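Local structure of lipoprotein LpqN (Mycobacterium tuberculosis, 6E5F) at residues I85-P90 and N218-Q223; R101-G106 and T120-L125. The protein supports cell envelope biogenesis, interacts with the periplasmic loops of the mycolate transporters MmpL3 and MmpL11, and takes a dodecyl trehaloside into its ligand pocket. All coordinates share one frame; numbering follows the deposited sequence. Where two conformers were deposited one is given.

Contact 1. Residues I85-P90 and N218-Q223; sequences IDLPVP and NVIDEQ
P88 packs its ring against the last turn of helix 210-223. P88 CB lies 3.5 Å from Q223 OE1, a plain van der Waals neighbour. P88 CG lies over the helix backbone, 3.6 Å from V219 O and 3.7 Å from I220 CA. P88 CD, the atom next to the ring nitrogen, passes over I220 CA at 4.1 Å. A rigid, compact, apolar ring suits the shallow surface formed by V219, I220 and Q223.

V219 CG1 touches both proline rings, P88 CG at 3.8 Å and P90 CG at 3.9 Å; with chi1 at 178°, this methyl is held trans to the backbone N, on the side where the two prolines lie. Deeper in, L87 CD1 meets I220 CG2 at 4.2 Å.

Polar contact is left to the margin, where a water bridges D86 OD2 (2.6 Å from the water oxygen) and Q223 O. D86 also pairs through its backbone with T225, just past the helix. No direct hydrogen bond joins the two segments, so they are held by apolar packing, with a water bridge at the exposed rim.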
loop_
_atom_site.group_PDB
_atom_site.type_symbol
_atom_site.label_atom_id
_atom_site.label_comp_id
_atom_site.label_asym_id
_atom_site.label_seq_id
_atom_site.Cartn_x
_atom_site.Cartn_y
_atom_site.Cartn_z
ATOM N N ILE A 85 -3.628 -12.166 5.907
ATOM C CA ILE A 85 -2.406 -11.483 5.492
ATOM C C ILE A 85 -1.562 -11.272 6.740
ATOM O O ILE A 85 -1.933 -10.490 7.624
ATOM C CB ILE A 85 -2.710 -10.163 4.784
ATOM C CG1 ILE A 85 -3.523 -10.430 3.513
ATOM C CG2 ILE A 85 -1.413 -9.436 4.438
ATOM C CD1 ILE A 85 -4.180 -9.211 2.935
ATOM N N ASP A 86 -0.434 -11.975 6.815
ATOM C CA ASP A 86 0.462 -11.910 7.969
ATOM C C ASP A 86 1.606 -10.962 7.616
ATOM O O ASP A 86 2.605 -11.362 7.016
ATOM C CB ASP A 86 0.968 -13.305 8.324
ATOM C CG ASP A 86 1.902 -13.301 9.521
ATOM O OD1 ASP A 86 1.472 -12.870 10.610
ATOM O OD2 ASP A 86 3.063 -13.740 9.372
ATOM N N LEU A 87 1.446 -9.690 7.990
ATOM C CA LEU A 87 2.511 -8.704 7.838
ATOM C C LEU A 87 3.443 -8.768 9.047
ATOM O O LEU A 87 2.976 -8.868 10.184
ATOM C CB LEU A 87 1.928 -7.294 7.761
ATOM C CG LEU A 87 1.541 -6.627 6.434
ATOM C CD1 LEU A 87 2.164 -7.286 5.207
ATOM C CD2 LEU A 87 0.026 -6.541 6.297
ATOM N N PRO A 88 4.753 -8.693 8.843
ATOM C CA PRO A 88 5.673 -8.672 9.981
ATOM C C PRO A 88 5.756 -7.287 10.605
ATOM O O PRO A 88 5.454 -6.269 9.979
ATOM C CB PRO A 88 7.013 -9.052 9.345
ATOM C CG PRO A 88 6.924 -8.471 7.974
ATOM C CD PRO A 88 5.479 -8.637 7.558
ATOM N N VAL A 89 6.171 -7.270 11.866
ATOM C CA VAL A 89 6.475 -6.026 12.570
ATOM C C VAL A 89 7.990 -5.947 12.709
ATOM O O VAL A 89 8.561 -6.601 13.593
ATOM C CB VAL A 89 5.784 -5.968 13.941
ATOM C CG1 VAL A 89 6.148 -4.672 14.656
ATOM C CG2 VAL A 89 4.282 -6.088 13.784
ATOM N N PRO A 90 8.683 -5.183 11.865
ATOM C CA PRO A 90 10.145 -5.130 11.958
ATOM C C PRO A 90 10.600 -4.614 13.314
ATOM O O PRO A 90 9.852 -3.967 14.051
ATOM C CB PRO A 90 10.542 -4.160 10.835
ATOM C CG PRO A 90 9.383 -4.168 9.890
ATOM C CD PRO A 90 8.171 -4.371 10.747
ATOM N N ASN A 218 12.164 -4.330 3.240
ATOM C CA ASN A 218 12.811 -5.622 3.040
ATOM C C ASN A 218 12.210 -6.678 3.953
ATOM O O ASN A 218 11.965 -7.811 3.526
ATOM C CB ASN A 218 14.308 -5.496 3.304
ATOM C CG ASN A 218 14.971 -4.489 2.398
ATOM O OD1 ASN A 218 14.677 -4.421 1.205
ATOM N ND2 ASN A 218 15.868 -3.692 2.961
ATOM N N VAL A 219 11.975 -6.327 5.219
ATOM C CA VAL A 219 11.360 -7.267 6.151
ATOM C C VAL A 219 9.983 -7.678 5.648
ATOM O O VAL A 219 9.628 -8.863 5.659
ATOM C CB VAL A 219 11.298 -6.649 7.559
ATOM C CG1 VAL A 219 10.624 -7.604 8.528
ATOM C CG2 VAL A 219 12.695 -6.287 8.042
ATOM N N ILE A 220 9.190 -6.708 5.192
ATOM C CA ILE A 220 7.854 -7.007 4.687
ATOM C C ILE A 220 7.932 -7.902 3.458
ATOM O O ILE A 220 7.178 -8.875 3.332
ATOM C CB ILE A 220 7.095 -5.696 4.402
ATOM C CG1 ILE A 220 6.807 -4.960 5.713
ATOM C CG2 ILE A 220 5.809 -5.979 3.624
ATOM C CD1 ILE A 220 6.280 -3.543 5.531
ATOM N N ASP A 221 8.844 -7.596 2.535
ATOM C CA ASP A 221 8.925 -8.360 1.297
ATOM C C ASP A 221 9.287 -9.817 1.553
ATOM O O ASP A 221 8.814 -10.707 0.837
ATOM C CB ASP A 221 9.944 -7.722 0.354
ATOM C CG ASP A 221 9.489 -6.376 -0.174
ATOM O OD1 ASP A 221 8.318 -6.007 0.060
ATOM O OD2 ASP A 221 10.305 -5.685 -0.820
ATOM N N GLU A 222 10.103 -10.085 2.570
ATOM C CA GLU A 222 10.634 -11.427 2.763
ATOM C C GLU A 222 9.810 -12.282 3.720
ATOM O O GLU A 222 9.889 -13.513 3.642
ATOM C CB GLU A 222 12.094 -11.359 3.241
ATOM C CG GLU A 222 12.271 -11.253 4.746
ATOM C CD GLU A 222 13.726 -11.126 5.165
ATOM O OE1 GLU A 222 14.573 -10.804 4.305
ATOM O OE2 GLU A 222 14.020 -11.349 6.359
ATOM N N GLN A 223 9.020 -11.676 4.610
ATOM C CA GLN A 223 8.330 -12.425 5.654
ATOM C C GLN A 223 6.813 -12.441 5.519
ATOM O O GLN A 223 6.157 -13.205 6.237
ATOM C CB GLN A 223 8.699 -11.881 7.044
ATOM C CG GLN A 223 10.190 -11.920 7.346
ATOM C CD GLN A 223 10.521 -11.523 8.772
ATOM O OE1 GLN A 223 9.639 -11.419 9.623
ATOM N NE2 GLN A 223 11.803 -11.295 9.038
HETATM O O HOH W 1 5.118 -12.208 8.792
#

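Contact 2. Residues R101-G106 and T120-L125; sequences RAPYGG and TIVAIL
This contact is an antiparallel strand pairing led into by a tight turn: 101-106 comes out of the loop after strand 93-96 and settles along strand 120-130 just as strand 106-109 begins. Two backbone hydrogen bonds make the join. Y104 N donates to A123 O at 2.8 Å, from 39° above the carbonyl plane, and A123 N returns a straighter bond, 167° at the hydrogen, to G105 O at 2.9 Å. A123 is thus gripped through both its N-H and its C=O. One residue on, G106 faces V122 as a non-hydrogen-bonded pair. G106 CA comes to 3.2 Å from I121 O, and a CB here would collide with that oxygen, which suits glycine to the site.

The turn is type I, from A102 to G105, closed by G105 N to A102 O. P103 fits its second position because its ring already holds phi near the required value, and that ring also lies against I124, P103 CG to I124 CG1 at 3.9 Å. In the conformer given, V122 CG1 packs against A102.

Y104 carries the apolar side. With chi1 at -159°, its ring extends alongside L125, and L125 CB sits over one face, 3.9 Å from the centroid of the Y104 ring, a CH-pi contact. L125 CD2 continues outward to Y104 CE1 at 3.6 Å, while the small A123 CB lies at the ring edge. H77 stacks with the same tyrosine ring. On its other edge strand 120-130 pairs with strand 195-206, through V122 with N202 and I124 with Q200. The turn leads into strand 106-109, where G106 also bonds to L96; this is the middle strand of the antiparallel meander 93-96, 106-109, 120-130 in the curved sheet of this Mog1p/PsbP-clan domain.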
loop_
_atom_site.group_PDB
_atom_site.type_symbol
_atom_site.label_atom_id
_atom_site.label_comp_id
_atom_site.label_asym_id
_atom_site.label_seq_id
_atom_site.Cartn_x
_atom_site.Cartn_y
_atom_site.Cartn_z
ATOM N N ARG A 101 -7.159 6.055 10.398
ATOM C CA ARG A 101 -5.919 6.407 9.712
ATOM C C ARG A 101 -5.095 5.200 9.278
ATOM O O ARG A 101 -4.159 5.365 8.487
ATOM C CB ARG A 101 -5.067 7.322 10.597
ATOM C CG ARG A 101 -5.703 8.679 10.838
ATOM C CD ARG A 101 -4.665 9.749 11.124
ATOM N NE ARG A 101 -5.240 11.085 11.011
ATOM C CZ ARG A 101 -5.901 11.708 11.983
ATOM N NH1 ARG A 101 -6.081 11.121 13.159
ATOM N NH2 ARG A 101 -6.387 12.923 11.774
ATOM N N ALA A 102 -5.406 4.003 9.772
ATOM C CA ALA A 102 -4.735 2.769 9.352
ATOM C C ALA A 102 -5.816 1.716 9.154
ATOM O O ALA A 102 -6.036 0.854 10.012
ATOM C CB ALA A 102 -3.711 2.312 10.394
ATOM N N PRO A 103 -6.522 1.759 8.016
ATOM C CA PRO A 103 -7.732 0.930 7.866
ATOM C C PRO A 103 -7.505 -0.554 8.081
ATOM O O PRO A 103 -8.358 -1.217 8.692
ATOM C CB PRO A 103 -8.194 1.257 6.438
ATOM C CG PRO A 103 -7.660 2.620 6.178
ATOM C CD PRO A 103 -6.335 2.669 6.875
ATOM N N TYR A 104 -6.397 -1.104 7.596
ATOM C CA TYR A 104 -6.050 -2.503 7.809
ATOM C C TYR A 104 -4.858 -2.645 8.747
ATOM O O TYR A 104 -4.076 -3.592 8.637
ATOM C CB TYR A 104 -5.801 -3.202 6.475
ATOM C CG TYR A 104 -5.918 -4.705 6.496
ATOM C CD1 TYR A 104 -7.154 -5.330 6.658
ATOM C CD2 TYR A 104 -4.802 -5.509 6.326
ATOM C CE1 TYR A 104 -7.262 -6.708 6.656
ATOM C CE2 TYR A 104 -4.902 -6.890 6.320
ATOM C CZ TYR A 104 -6.135 -7.484 6.491
ATOM O OH TYR A 104 -6.242 -8.859 6.488
ATOM N N GLY A 105 -4.711 -1.707 9.680
ATOM C CA GLY A 105 -3.553 -1.686 10.542
ATOM C C GLY A 105 -2.338 -1.111 9.842
ATOM O O GLY A 105 -2.402 -0.565 8.740
ATOM N N GLY A 106 -1.206 -1.237 10.522
ATOM C CA GLY A 106 0.038 -0.728 9.987
ATOM C C GLY A 106 1.142 -0.851 11.014
ATOM O O GLY A 106 1.010 -1.552 12.018
ATOM N N THR A 120 5.924 5.758 8.814
ATOM C CA THR A 120 4.818 4.827 8.961
ATOM C C THR A 120 4.628 4.036 7.676
ATOM O O THR A 120 4.911 4.519 6.575
ATOM C CB THR A 120 3.495 5.548 9.261
ATOM O OG1 THR A 120 3.147 6.389 8.152
ATOM C CG2 THR A 120 3.604 6.379 10.522
ATOM N N ILE A 121 4.133 2.811 7.832
ATOM C CA ILE A 121 3.647 2.003 6.722
ATOM C C ILE A 121 2.250 1.529 7.108
ATOM O O ILE A 121 2.086 0.799 8.093
ATOM C CB ILE A 121 4.578 0.823 6.401
ATOM C CG1 ILE A 121 5.984 1.348 6.081
ATOM C CG2 ILE A 121 4.019 0.007 5.235
ATOM C CD1 ILE A 121 7.015 0.270 5.805
ATOM N N VAL A 122 1.257 1.959 6.343
ATOM C CA VAL A 122 -0.150 1.724 6.647
ATOM C C VAL A 122 -0.728 0.806 5.584
ATOM O O VAL A 122 -0.391 0.909 4.403
ATOM C CB VAL A 122 -0.922 3.056 6.716
ATOM C CG1 VAL A 122 -2.411 2.825 6.635
ATOM C CG2 VAL A 122 -0.550 3.807 7.987
ATOM N N ALA A 123 -1.590 -0.113 6.015
ATOM C CA ALA A 123 -2.191 -1.093 5.121
ATOM C C ALA A 123 -3.668 -0.782 4.918
ATOM O O ALA A 123 -4.348 -0.300 5.825
ATOM C CB ALA A 123 -2.054 -2.506 5.701
ATOM N N ILE A 124 -4.143 -1.048 3.698
ATOM C CA ILE A 124 -5.559 -0.967 3.359
ATOM C C ILE A 124 -5.893 -2.223 2.568
ATOM O O ILE A 124 -5.117 -2.635 1.696
ATOM C CB ILE A 124 -5.850 0.277 2.496
ATOM C CG1 ILE A 124 -5.336 1.550 3.174
ATOM C CG2 ILE A 124 -7.335 0.393 2.221
ATOM C CD1 ILE A 124 -4.973 2.644 2.197
ATOM N N LEU A 125 -7.022 -2.844 2.869
ATOM C CA LEU A 125 -7.476 -4.016 2.134
ATOM C C LEU A 125 -8.897 -3.769 1.652
ATOM O O LEU A 125 -9.771 -3.399 2.440
ATOM C CB LEU A 125 -7.413 -5.277 2.991
ATOM C CG LEU A 125 -7.745 -6.598 2.270
ATOM C CD1 LEU A 125 -6.781 -6.843 1.112
ATOM C CD2 LEU A 125 -7.706 -7.757 3.245
#

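Contact 2 is nested inside the long chain loop that contact 1 closes, and their centres lie 14 Å apart. They meet at two places. I85, on strand 84-86, brings its CD1 to 3.8 Å from L125 CD2 and 4.1 Å from Y104 OH, so the start of segment 85-90 rests on the Y104 and L125 pair. At the second place I220 CD1 of helix 210-223 packs on I121 CD1 of the sheet at 3.9 Å. The side chains of I220 and I121 each also lie about 4 Å from the bound dodecyl trehaloside. The I220-I121 packing thus joins the contacts beside the lipid, whereas I85 joins them on the Y104-L125 pair.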